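Nodulation fucosyltransferase NodZ (Bradyrhizobium sp., PDB 2HHC) belongs to the GT-B clan of glycosyltransferases and is a bacterial nodulation protein with two mixed beta-sheets. Local coordinates at residues 44-49 with 55-60. Numbering follows the deposited sequence. Where two conformers were deposited one is given.
Sequences CYVEQP and PAFFEP
Tyr45, whose backbone N is hydrogen-bonded to Ser43 OG in its own loop, meets Phe57 through carbon alone: no hydrogen bond joins residues 44-49 to 55-60. The closest approach is from the CB methylene of Tyr45 to the far ring carbon of Phe57, CB to CZ at 3.9 Å, while the tyrosine ring itself stacks on Phe15. Beside it, one methyl branch of Val46 reaches the same rim, with CG2 lying 4.2 Å from Phe57 CE2; beta-branching suits valine here, since it offers a methyl close to its own backbone. Both groups come up obliquely to the ring, as compact aliphatic neighbours can without any stacking geometry. Phenylalanine suits its place because its ring is long enough to span backbones that come no nearer than 8.5 Å, measured from Val46 CA to Ala56 CA. Its CG stands anti to its own carbonyl carbon (chi1 -60°), which directs the ring from the backbone of Phe57 toward Tyr45 and Val46. The small Ala56 sets its CB 3.9 Å above one face of that ring, displaced from the centre to the border.

Phe15 also meets Phe57 edge-to-face. Helix 258-274 adds Ala267 against Tyr45, and Ile261 and Leu268 against Phe57. The two sheets fit the paired Rossmann-like domains of a GT-B protein, and the loop after strand 35-39 meets this helix probably at their junction.

With 106 Å² buried and apolar contacts alone found between the segments, chiefly dispersion and the hydrophobic effect would hold them, without the directional restraint of a polar bond, and the buried Phe57 ring owes much of its enclosure to these further neighbours.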
loop_
_atom_site.group_PDB
_atom_site.type_symbol
_atom_site.label_atom_id
_atom_site.label_comp_id
_atom_site.label_asym_id
_atom_site.label_seq_id
_atom_site.Cartn_x
_atom_site.Cartn_y
_atom_site.Cartn_z
ATOM N N CYS A 44 6.573 9.698 4.546
ATOM C CA CYS A 44 6.277 10.864 3.711
ATOM C C CYS A 44 5.092 11.683 4.197
ATOM O O CYS A 44 4.925 12.838 3.812
ATOM C CB CYS A 44 6.075 10.466 2.224
ATOM S SG CYS A 44 4.773 9.294 1.944
ATOM N N TYR A 45 4.257 11.083 5.041
ATOM C CA TYR A 45 3.060 11.777 5.497
ATOM C C TYR A 45 3.217 12.437 6.862
ATOM O O TYR A 45 2.334 13.169 7.296
ATOM C CB TYR A 45 1.882 10.868 5.551
ATOM C CG TYR A 45 1.519 10.349 4.207
ATOM C CD1 TYR A 45 1.100 11.199 3.199
ATOM C CD2 TYR A 45 1.642 9.016 3.936
ATOM C CE1 TYR A 45 0.781 10.708 1.928
ATOM C CE2 TYR A 45 1.349 8.520 2.682
ATOM C CZ TYR A 45 0.898 9.340 1.716
ATOM O OH TYR A 45 0.603 8.808 0.490
ATOM N N VAL A 46 4.299 12.174 7.567
ATOM C CA VAL A 46 4.458 12.711 8.915
ATOM C C VAL A 46 5.677 13.647 8.938
ATOM O O VAL A 46 6.795 13.202 8.655
ATOM C CB VAL A 46 4.621 11.543 9.892
ATOM C CG1 VAL A 46 4.930 12.009 11.325
ATOM C CG2 VAL A 46 3.327 10.709 9.864
ATOM N N GLU A 47 5.465 14.889 9.353
ATOM C CA GLU A 47 6.501 15.917 9.350
ATOM C C GLU A 47 7.625 15.619 10.352
ATOM O O GLU A 47 8.795 15.831 10.076
ATOM C CB GLU A 47 5.828 17.283 9.659
ATOM C CG GLU A 47 6.688 18.548 9.448
ATOM C CD GLU A 47 6.015 19.842 9.970
ATOM O OE1 GLU A 47 5.711 19.925 11.186
ATOM O OE2 GLU A 47 5.814 20.795 9.172
ATOM N N GLN A 48 7.264 15.076 11.495
ATOM C CA GLN A 48 8.218 14.856 12.582
ATOM C C GLN A 48 9.010 13.562 12.294
ATOM O O GLN A 48 8.434 12.485 12.278
ATOM C CB GLN A 48 7.447 14.747 13.901
ATOM C CG GLN A 48 6.654 15.984 14.316
ATOM C CD GLN A 48 5.300 16.197 13.594
ATOM O OE1 GLN A 48 4.758 15.299 12.947
ATOM N NE2 GLN A 48 4.749 17.421 13.734
ATOM N N PRO A 49 10.349 13.636 12.104
ATOM C CA PRO A 49 11.052 12.492 11.543
ATOM C C PRO A 49 11.214 11.260 12.438
ATOM O O PRO A 49 11.514 10.160 11.946
ATOM C CB PRO A 49 12.450 13.053 11.293
ATOM C CG PRO A 49 12.594 14.087 12.300
ATOM C CD PRO A 49 11.274 14.759 12.360
ATOM N N PRO A 55 0.641 4.536 14.167
ATOM C CA PRO A 55 -0.507 4.940 14.973
ATOM C C PRO A 55 -1.242 6.213 14.580
ATOM O O PRO A 55 -2.273 6.509 15.100
ATOM C CB PRO A 55 0.082 5.090 16.384
ATOM C CG PRO A 55 1.395 4.397 16.331
ATOM C CD PRO A 55 1.878 4.491 14.953
ATOM N N ALA A 56 -0.651 6.983 13.684
ATOM C CA ALA A 56 -1.327 8.152 13.183
ATOM C C ALA A 56 -2.482 7.772 12.236
ATOM O O ALA A 56 -3.395 8.552 12.071
ATOM C CB ALA A 56 -0.331 9.109 12.503
ATOM N N PHE A 57 -2.416 6.566 11.654
ATOM C CA PHE A 57 -3.402 6.140 10.699
ATOM C C PHE A 57 -4.181 4.888 11.073
ATOM O O PHE A 57 -5.314 4.718 10.622
ATOM C CB PHE A 57 -2.707 5.931 9.340
ATOM C CG PHE A 57 -2.051 7.211 8.827
ATOM C CD1 PHE A 57 -2.789 8.274 8.375
ATOM C CD2 PHE A 57 -0.682 7.380 8.920
ATOM C CE1 PHE A 57 -2.178 9.456 7.989
ATOM C CE2 PHE A 57 -0.054 8.567 8.534
ATOM C CZ PHE A 57 -0.796 9.591 8.051
ATOM N N PHE A 58 -3.539 4.036 11.882
ATOM C CA PHE A 58 -4.134 2.740 12.272
ATOM C C PHE A 58 -4.224 2.653 13.784
ATOM O O PHE A 58 -3.444 3.259 14.497
ATOM C CB PHE A 58 -3.281 1.595 11.723
ATOM C CG PHE A 58 -3.319 1.501 10.225
ATOM C CD1 PHE A 58 -4.338 0.840 9.589
ATOM C CD2 PHE A 58 -2.405 2.149 9.475
ATOM C CE1 PHE A 58 -4.385 0.805 8.210
ATOM C CE2 PHE A 58 -2.460 2.102 8.085
ATOM C CZ PHE A 58 -3.450 1.419 7.470
ATOM N N GLU A 59 -5.142 1.822 14.231
ATOM C CA GLU A 59 -5.309 1.537 15.656
ATOM C C GLU A 59 -4.183 0.667 16.193
ATOM O O GLU A 59 -3.543 -0.074 15.414
ATOM C CB GLU A 59 -6.685 0.892 15.888
ATOM C CG GLU A 59 -7.849 1.852 15.548
ATOM C CD GLU A 59 -9.173 1.329 15.907
ATOM O OE1 GLU A 59 -9.324 0.099 16.074
ATOM O OE2 GLU A 59 -10.102 2.159 16.061
ATOM N N PRO A 60 -3.901 0.778 17.501
ATOM C CA PRO A 60 -2.876 -0.086 18.106
ATOM C C PRO A 60 -3.107 -1.534 17.812
ATOM O O PRO A 60 -4.257 -1.986 17.835
ATOM C CB PRO A 60 -3.067 0.161 19.617
ATOM C CG PRO A 60 -3.687 1.483 19.728
ATOM C CD PRO A 60 -4.529 1.668 18.498
#